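Local coordinates for protein glutathione transferase (Lolium rigidum, PDB 6ZB6) that probably conjugates glutathione to xenobiotics such as herbicides, as a phi-class glutathione transferase linked to multiple-herbicide resistance, at residues 4-15 with 49-60. Sequence-based numbering, arbitrary orientation.
Sequences VKVFGPAMSTNV and RNPFGQIPAFQD. With GTB (S-(p-nitrobenzyl)glutathione), chain G.
With Phe7 CG anti to its carbonyl carbon (chi1 -65°) and the Arg49 chain extended from CG to NE, a phenyl face and a guanidinium come to lie flat on each other, centres 4.0 Å apart and planes 18° from parallel. Arg49 CD sits almost squarely above the ring, a CH-pi contact of 3.6 Å to the centroid, while NE is displaced toward the rim; Arg49 NH1 also forms a salt bridge with Glu45. Beside Phe7, Lys5 and Gln59 run alongside each other, and a water donates to Gln59 OE1 and accepts a weak bond from Lys5 NZ, while Gln59 NE2 is hydrogen-bonded to Gly61 O. On the face that carries Val6 and Phe58, the Phe58 ring reaches Val4, CZ to CB 3.5 Å, and also packs on Ile71 of helix 68-78. Strands 4-7 and 57-60 are antiparallel neighbours in the four-stranded mixed sheet of the thioredoxin-like domain, and Phe7 N donates almost straight to Ala57 O at 2.9 Å. Beyond the strands comes the cis-proline hallmark of this fold: the peptide before Pro56 is cis, and Ile55 pairs with the glutathione backbone, its N giving to ligand O2 and its O receiving ligand N2 at 2.7 Å. Ile55 CD1 is pressed against Pro9 CD at 3.5 Å and also touches Ser12, whose OG lies 3.2 Å from the ligand sulfur SG2.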
ATOM      1  N   VAL A   4     -15.416 -11.785   3.862  1.00 27.66           N
ATOM      2  CA  VAL A   4     -15.136 -11.325   2.511  1.00 20.27           C
ATOM      3  C   VAL A   4     -13.909 -12.049   1.970  1.00 21.90           C
ATOM      4  O   VAL A   4     -13.097 -12.603   2.716  1.00 25.42           O
ATOM      5  CB  VAL A   4     -14.954  -9.801   2.488  1.00 22.72           C
ATOM      6  CG1 VAL A   4     -16.237  -9.128   2.955  1.00 24.53           C
ATOM      7  CG2 VAL A   4     -13.745  -9.389   3.370  1.00 20.88           C
ATOM      8  N   LYS A   5     -13.780 -12.057   0.646  1.00 20.59           N
ATOM      9  CA  LYS A   5     -12.705 -12.775  -0.020  1.00 24.78           C
ATOM     10  C   LYS A   5     -11.850 -11.799  -0.802  1.00 26.21           C
ATOM     11  O   LYS A   5     -12.375 -10.986  -1.566  1.00 21.31           O
ATOM     12  CB  LYS A   5     -13.234 -13.840  -0.981  1.00 21.66           C
ATOM     13  CG  LYS A   5     -14.069 -14.928  -0.351  1.00 29.79           C
ATOM     14  CD  LYS A   5     -14.433 -15.946  -1.425  1.00 36.63           C
ATOM     15  CE  LYS A   5     -15.215 -17.106  -0.857  1.00 49.52           C
ATOM     16  NZ  LYS A   5     -15.005 -18.340  -1.664  1.00 55.49           N
ATOM     17  N   VAL A   6     -10.538 -11.907  -0.641  1.00 21.45           N
ATOM     18  CA  VAL A   6      -9.578 -11.157  -1.439  1.00 20.59           C
ATOM     19  C   VAL A   6      -8.844 -12.147  -2.328  1.00 26.92           C
ATOM     20  O   VAL A   6      -8.326 -13.160  -1.842  1.00 26.27           O
ATOM     21  CB  VAL A   6      -8.596 -10.380  -0.542  1.00 23.00           C
ATOM     22  CG1 VAL A   6      -7.675  -9.517  -1.392  1.00 19.97           C
ATOM     23  CG2 VAL A   6      -9.384  -9.530   0.437  1.00 21.28           C
ATOM     24  N   PHE A   7      -8.785 -11.848  -3.622  1.00 23.67           N
ATOM     25  CA  PHE A   7      -8.165 -12.729  -4.607  1.00 20.53           C
ATOM     26  C   PHE A   7      -6.784 -12.193  -4.963  1.00 27.47           C
ATOM     27  O   PHE A   7      -6.657 -11.057  -5.432  1.00 23.10           O
ATOM     28  CB  PHE A   7      -9.033 -12.837  -5.861  1.00 19.21           C
ATOM     29  CG  PHE A   7     -10.357 -13.496  -5.611  1.00 22.31           C
ATOM     30  CD1 PHE A   7     -11.454 -12.743  -5.220  1.00 25.53           C
ATOM     31  CD2 PHE A   7     -10.494 -14.876  -5.726  1.00 24.66           C
ATOM     32  CE1 PHE A   7     -12.680 -13.341  -4.964  1.00 25.06           C
ATOM     33  CE2 PHE A   7     -11.723 -15.490  -5.479  1.00 26.98           C
ATOM     34  CZ  PHE A   7     -12.812 -14.722  -5.095  1.00 28.58           C
ATOM     35  N   GLY A   8      -5.756 -13.013  -4.735  1.00 23.84           N
ATOM     36  CA  GLY A   8      -4.397 -12.616  -4.997  1.00 17.79           C
ATOM     37  C   GLY A   8      -3.506 -12.946  -3.807  1.00 21.95           C
ATOM     38  O   GLY A   8      -3.964 -13.010  -2.660  1.00 26.96           O
ATOM     39  N   PRO A   9      -2.221 -13.158  -4.062  1.00 26.51           N
ATOM     40  CA  PRO A   9      -1.287 -13.459  -2.965  1.00 26.57           C
ATOM     41  C   PRO A   9      -1.065 -12.258  -2.057  1.00 28.06           C
ATOM     42  O   PRO A   9      -1.007 -11.114  -2.512  1.00 20.89           O
ATOM     43  CB  PRO A   9       0.002 -13.852  -3.694  1.00 32.98           C
ATOM     44  CG  PRO A   9      -0.143 -13.300  -5.085  1.00 31.00           C
ATOM     45  CD  PRO A   9      -1.601 -13.315  -5.390  1.00 22.74           C
ATOM     46  N   ALA A  10      -0.904 -12.534  -0.757  1.00 31.59           N
ATOM     47  CA  ALA A  10      -0.711 -11.451   0.204  1.00 31.77           C
ATOM     48  C   ALA A  10       0.547 -10.641  -0.080  1.00 24.66           C
ATOM     49  O   ALA A  10       0.616  -9.474   0.318  1.00 30.47           O
ATOM     50  CB  ALA A  10      -0.662 -11.997   1.635  1.00 33.55           C
ATOM     51  N   MET A  11       1.521 -11.212  -0.794  1.00 21.79           N
ATOM     52  CA  MET A  11       2.765 -10.494  -1.055  1.00 28.19           C
ATOM     53  C   MET A  11       2.609  -9.389  -2.090  1.00 27.69           C
ATOM     54  O   MET A  11       3.434  -8.473  -2.119  1.00 24.10           O
ATOM     55  CB  MET A  11       3.856 -11.464  -1.514  1.00 31.77           C
ATOM     56  CG  MET A  11       3.465 -12.297  -2.715  1.00 52.57           C
ATOM     57  SD  MET A  11       4.809 -12.544  -3.889  1.00 70.19           S
ATOM     58  CE  MET A  11       4.676 -11.046  -4.866  1.00 72.59           C
ATOM     59  N   SER A  12       1.589  -9.450  -2.943  1.00 22.64           N
ATOM     60  CA  SER A  12       1.385  -8.402  -3.935  1.00 23.12           C
ATOM     61  C   SER A  12       1.019  -7.098  -3.237  1.00 18.58           C
ATOM     62  O   SER A  12       0.154  -7.080  -2.351  1.00 23.32           O
ATOM     63  CB  SER A  12       0.283  -8.819  -4.914  1.00 29.85           C
ATOM     64  OG  SER A  12      -0.220  -7.711  -5.629  1.00 36.81           O
ATOM     65  N   THR A  13       1.670  -6.001  -3.643  1.00 19.27           N
ATOM     66  CA  THR A  13       1.481  -4.717  -2.958  1.00 19.57           C
ATOM     67  C   THR A  13       0.010  -4.339  -2.834  1.00 22.17           C
ATOM     68  O   THR A  13      -0.462  -3.956  -1.756  1.00 17.38           O
ATOM     69  CB  THR A  13       2.217  -3.604  -3.700  1.00 23.15           C
ATOM     70  OG1 THR A  13       1.997  -3.746  -5.102  1.00 23.69           O
ATOM     71  CG2 THR A  13       3.719  -3.664  -3.404  1.00 20.01           C
ATOM     72  N   ASN A  14      -0.731  -4.415  -3.933  1.00 20.21           N
ATOM     73  CA  ASN A  14      -2.090  -3.893  -3.882  1.00 22.57           C
ATOM     74  C   ASN A  14      -3.058  -4.869  -3.229  1.00 19.74           C
ATOM     75  O   ASN A  14      -4.126  -4.446  -2.769  1.00 17.05           O
ATOM     76  CB  ASN A  14      -2.528  -3.479  -5.290  1.00 19.16           C
ATOM     77  CG  ASN A  14      -1.691  -2.328  -5.825  1.00 16.15           C
ATOM     78  OD1 ASN A  14      -1.691  -1.234  -5.259  1.00 20.84           O
ATOM     79  ND2 ASN A  14      -0.932  -2.583  -6.883  1.00 16.70           N
ATOM     80  N   VAL A  15      -2.700  -6.151  -3.135  1.00 22.24           N
ATOM     81  CA  VAL A  15      -3.435  -7.051  -2.249  1.00 21.12           C
ATOM     82  C   VAL A  15      -3.190  -6.673  -0.795  1.00 22.69           C
ATOM     83  O   VAL A  15      -4.131  -6.525  -0.002  1.00 19.58           O
ATOM     84  CB  VAL A  15      -3.046  -8.515  -2.518  1.00 24.76           C
ATOM     85  CG1 VAL A  15      -3.641  -9.417  -1.444  1.00 20.49           C
ATOM     86  CG2 VAL A  15      -3.482  -8.949  -3.917  1.00 23.55           C
ATOM     87  N   ARG A  49     -13.985 -11.514 -12.324  1.00 17.00           N
ATOM     88  CA  ARG A  49     -13.803 -10.767 -11.086  1.00 25.04           C
ATOM     89  C   ARG A  49     -13.124  -9.422 -11.324  1.00 24.98           C
ATOM     90  O   ARG A  49     -13.550  -8.405 -10.775  1.00 26.01           O
ATOM     91  CB  ARG A  49     -12.977 -11.596 -10.098  1.00 27.43           C
ATOM     92  CG  ARG A  49     -13.605 -12.931  -9.784  1.00 24.27           C
ATOM     93  CD  ARG A  49     -12.801 -13.726  -8.765  1.00 22.55           C
ATOM     94  NE  ARG A  49     -13.640 -14.787  -8.210  1.00 35.78           N
ATOM     95  CZ  ARG A  49     -13.377 -16.087  -8.317  1.00 40.67           C
ATOM     96  NH1 ARG A  49     -12.280 -16.499  -8.945  1.00 37.50           N
ATOM     97  NH2 ARG A  49     -14.209 -16.973  -7.782  1.00 39.36           N
ATOM     98  N   ASN A  50     -12.051  -9.404 -12.103  1.00 22.98           N
ATOM     99  CA  ASN A  50     -11.380  -8.161 -12.478  1.00 22.40           C
ATOM    100  C   ASN A  50     -11.188  -8.221 -13.979  1.00 26.72           C
ATOM    101  O   ASN A  50     -10.330  -8.990 -14.454  1.00 22.90           O
ATOM    102  CB  ASN A  50     -10.037  -7.969 -11.771  1.00 23.74           C
ATOM    103  CG  ASN A  50      -9.357  -6.650 -12.155  1.00 28.57           C
ATOM    104  OD1 ASN A  50      -9.646  -6.067 -13.200  1.00 34.88           O
ATOM    105  ND2 ASN A  50      -8.479  -6.162 -11.287  1.00 24.39           N
ATOM    106  N   PRO A  51     -11.941  -7.434 -14.755  1.00 28.70           N
ATOM    107  CA  PRO A  51     -11.922  -7.604 -16.217  1.00 25.00           C
ATOM    108  C   PRO A  51     -10.630  -7.148 -16.852  1.00 26.98           C
ATOM    109  O   PRO A  51     -10.391  -7.459 -18.024  1.00 26.34           O
ATOM    110  CB  PRO A  51     -13.125  -6.759 -16.687  1.00 25.76           C
ATOM    111  CG  PRO A  51     -13.278  -5.691 -15.619  1.00 27.66           C
ATOM    112  CD  PRO A  51     -12.750  -6.278 -14.321  1.00 28.54           C
ATOM    113  N   PHE A  52      -9.773  -6.458 -16.106  1.00 28.52           N
ATOM    114  CA  PHE A  52      -8.455  -6.075 -16.583  1.00 27.27           C
ATOM    115  C   PHE A  52      -7.389  -7.103 -16.229  1.00 25.40           C
ATOM    116  O   PHE A  52      -6.222  -6.915 -16.577  1.00 25.99           O
ATOM    117  CB  PHE A  52      -8.095  -4.692 -16.034  1.00 28.12           C
ATOM    118  CG  PHE A  52      -9.053  -3.619 -16.474  1.00 28.62           C
ATOM    119  CD1 PHE A  52      -9.058  -3.176 -17.797  1.00 26.60           C
ATOM    120  CD2 PHE A  52      -9.982  -3.094 -15.592  1.00 25.60           C
ATOM    121  CE1 PHE A  52      -9.956  -2.202 -18.221  1.00 25.78           C
ATOM    122  CE2 PHE A  52     -10.887  -2.116 -16.009  1.00 29.15           C
ATOM    123  CZ  PHE A  52     -10.868  -1.670 -17.329  1.00 27.11           C
ATOM    124  N   GLY A  53      -7.772  -8.197 -15.583  1.00 23.41           N
ATOM    125  CA  GLY A  53      -6.861  -9.297 -15.366  1.00 18.50           C
ATOM    126  C   GLY A  53      -5.739  -8.911 -14.427  1.00 21.06           C
ATOM    127  O   GLY A  53      -4.572  -9.167 -14.717  1.00 23.12           O
ATOM    128  N   GLN A  54      -6.084  -8.286 -13.303  1.00 21.82           N
ATOM    129  CA  GLN A  54      -5.129  -7.882 -12.284  1.00 24.99           C
ATOM    130  C   GLN A  54      -5.629  -8.331 -10.917  1.00 24.93           C
ATOM    131  O   GLN A  54      -6.795  -8.703 -10.744  1.00 21.25           O
ATOM    132  CB  GLN A  54      -4.920  -6.359 -12.275  1.00 23.54           C
ATOM    133  CG  GLN A  54      -4.349  -5.759 -13.554  1.00 24.67           C
ATOM    134  CD  GLN A  54      -3.908  -4.316 -13.355  1.00 28.48           C
ATOM    135  OE1 GLN A  54      -4.683  -3.474 -12.894  1.00 27.62           O
ATOM    136  NE2 GLN A  54      -2.643  -4.032 -13.668  1.00 23.03           N
ATOM    137  N   ILE A  55      -4.730  -8.284  -9.936  1.00 21.21           N
ATOM    138  CA  ILE A  55      -5.102  -8.529  -8.547  1.00 20.32           C
ATOM    139  C   ILE A  55      -4.850  -7.238  -7.781  1.00 20.43           C
ATOM    140  O   ILE A  55      -3.958  -6.463  -8.152  1.00 19.76           O
ATOM    141  CB  ILE A  55      -4.326  -9.713  -7.946  1.00 23.67           C
ATOM    142  CG1 ILE A  55      -2.817  -9.502  -8.091  1.00 27.17           C
ATOM    143  CG2 ILE A  55      -4.754 -11.021  -8.588  1.00 20.03           C
ATOM    144  CD1 ILE A  55      -2.018 -10.301  -7.111  1.00 31.57           C
ATOM    145  N   PRO A  56      -5.591  -6.966  -6.699  1.00 20.20           N
ATOM    146  CA  PRO A  56      -6.615  -7.832  -6.113  1.00 14.40           C
ATOM    147  C   PRO A  56      -7.933  -7.817  -6.869  1.00 18.34           C
ATOM    148  O   PRO A  56      -8.202  -6.871  -7.612  1.00 22.00           O
ATOM    149  CB  PRO A  56      -6.833  -7.217  -4.732  1.00 15.27           C
ATOM    150  CG  PRO A  56      -6.639  -5.750  -4.976  1.00 15.77           C
ATOM    151  CD  PRO A  56      -5.446  -5.707  -5.945  1.00 16.97           C
ATOM    152  N   ALA A  57      -8.740  -8.849  -6.665  1.00 17.40           N
ATOM    153  CA  ALA A  57     -10.191  -8.712  -6.785  1.00 21.65           C
ATOM    154  C   ALA A  57     -10.787  -8.989  -5.411  1.00 20.19           C
ATOM    155  O   ALA A  57     -10.085  -9.369  -4.480  1.00 17.26           O
ATOM    156  CB  ALA A  57     -10.762  -9.648  -7.851  1.00 23.35           C
ATOM    157  N   PHE A  58     -12.098  -8.835  -5.281  1.00 18.95           N
ATOM    158  CA  PHE A  58     -12.695  -8.863  -3.957  1.00 17.08           C
ATOM    159  C   PHE A  58     -14.135  -9.324  -4.081  1.00 23.53           C
ATOM    160  O   PHE A  58     -14.828  -8.932  -5.019  1.00 22.14           O
ATOM    161  CB  PHE A  58     -12.609  -7.470  -3.320  1.00 17.15           C
ATOM    162  CG  PHE A  58     -13.374  -7.317  -2.035  1.00 21.88           C
ATOM    163  CD1 PHE A  58     -14.707  -6.901  -2.040  1.00 22.38           C
ATOM    164  CD2 PHE A  58     -12.754  -7.547  -0.823  1.00 24.66           C
ATOM    165  CE1 PHE A  58     -15.407  -6.757  -0.852  1.00 21.23           C
ATOM    166  CE2 PHE A  58     -13.438  -7.383   0.376  1.00 26.23           C
ATOM    167  CZ  PHE A  58     -14.756  -6.982   0.366  1.00 21.75           C
ATOM    168  N   GLN A  59     -14.587 -10.143  -3.132  1.00 23.08           N
ATOM    169  CA  GLN A  59     -15.980 -10.583  -3.129  1.00 23.24           C
ATOM    170  C   GLN A  59     -16.564 -10.461  -1.728  1.00 25.59           C
ATOM    171  O   GLN A  59     -15.951 -10.892  -0.743  1.00 23.56           O
ATOM    172  CB  GLN A  59     -16.114 -12.023  -3.631  1.00 21.43           C
ATOM    173  CG  GLN A  59     -17.567 -12.469  -3.832  1.00 26.14           C
ATOM    174  CD  GLN A  59     -17.675 -13.943  -4.166  1.00 34.46           C
ATOM    175  OE1 GLN A  59     -16.665 -14.617  -4.393  1.00 33.53           O
ATOM    176  NE2 GLN A  59     -18.905 -14.456  -4.205  1.00 35.83           N
ATOM    177  N   ASP A  60     -17.733  -9.844  -1.647  1.00 23.10           N
ATOM    178  CA  ASP A  60     -18.546  -9.806  -0.437  1.00 20.38           C
ATOM    179  C   ASP A  60     -19.925 -10.285  -0.875  1.00 29.79           C
ATOM    180  O   ASP A  60     -20.703  -9.493  -1.405  1.00 21.60           O
ATOM    181  CB  ASP A  60     -18.601  -8.400   0.141  1.00 23.82           C
ATOM    182  CG  ASP A  60     -19.418  -8.326   1.417  1.00 28.83           C
ATOM    183  OD1 ASP A  60     -19.874  -9.385   1.891  1.00 25.95           O
ATOM    184  OD2 ASP A  60     -19.583  -7.210   1.952  1.00 28.81           O
TER
HETATM  185  N1  GTB G 301      -4.663   0.029  -9.680  1.00 18.02           N
HETATM  186  CA1 GTB G 301      -4.693  -1.398  -9.402  1.00 21.51           C
HETATM  187  C1  GTB G 301      -5.036  -1.618  -7.920  1.00 18.28           C
HETATM  188  O11 GTB G 301      -4.593  -0.831  -7.039  1.00 24.21           O
HETATM  189  O12 GTB G 301      -5.763  -2.584  -7.565  1.00 19.89           O
HETATM  190  CB1 GTB G 301      -3.311  -1.967  -9.743  1.00 22.70           C
HETATM  191  CG1 GTB G 301      -3.316  -3.463  -9.430  1.00 23.37           C
HETATM  192  CD1 GTB G 301      -2.064  -4.144  -9.955  1.00 26.96           C
HETATM  193  OE1 GTB G 301      -1.213  -3.535 -10.528  1.00 26.00           O
HETATM  194  N2  GTB G 301      -1.924  -5.562  -9.734  1.00 21.22           N
HETATM  195  CA2 GTB G 301      -0.727  -6.200 -10.243  1.00 25.17           C
HETATM  196  C2  GTB G 301      -1.139  -7.191 -11.322  1.00 21.65           C
HETATM  197  O2  GTB G 301      -2.081  -7.909 -11.188  1.00 22.74           O
HETATM  198  CB2 GTB G 301      -0.008  -6.917  -9.097  1.00 24.32           C
HETATM  199  SG2 GTB G 301       0.591  -5.661  -7.909  1.00 30.90           S
HETATM  200  N3  GTB G 301      -0.377  -7.241 -12.545  1.00 25.54           N
HETATM  201  CA3 GTB G 301      -0.765  -8.190 -13.569  1.00 30.26           C
HETATM  202  C3  GTB G 301      -1.062  -7.467 -14.879  1.00 36.92           C
HETATM  203  O31 GTB G 301      -1.030  -8.110 -15.964  1.00 44.62           O
HETATM  204  O32 GTB G 301      -1.342  -6.236 -14.882  1.00 37.82           O
HETATM  205  C'  GTB G 301       1.888  -4.677  -8.717  1.00 35.64           C
HETATM  206  C1' GTB G 301       3.024  -5.614  -9.117  1.00 45.42           C
HETATM  207  C2' GTB G 301       3.322  -5.802 -10.457  1.00 50.70           C
HETATM  208  C3' GTB G 301       4.354  -6.652 -10.830  1.00 58.90           C
HETATM  209  C4' GTB G 301       5.093  -7.312  -9.860  1.00 57.62           C
HETATM  210  N41 GTB G 301       6.178  -8.211 -10.247  1.00 59.47           N
HETATM  211  O41 GTB G 301       6.574  -8.328 -11.592  1.00 59.42           O
HETATM  212  O42 GTB G 301       6.720  -8.845  -9.423  1.00 55.22           O
HETATM  213  C5' GTB G 301       4.790  -7.123  -8.516  1.00 53.47           C
HETATM  214  C6' GTB G 301       3.758  -6.274  -8.142  1.00 52.61           C
HETATM  215  O   HOH W   1     -16.135 -17.011  -4.448  1.00 34.75           O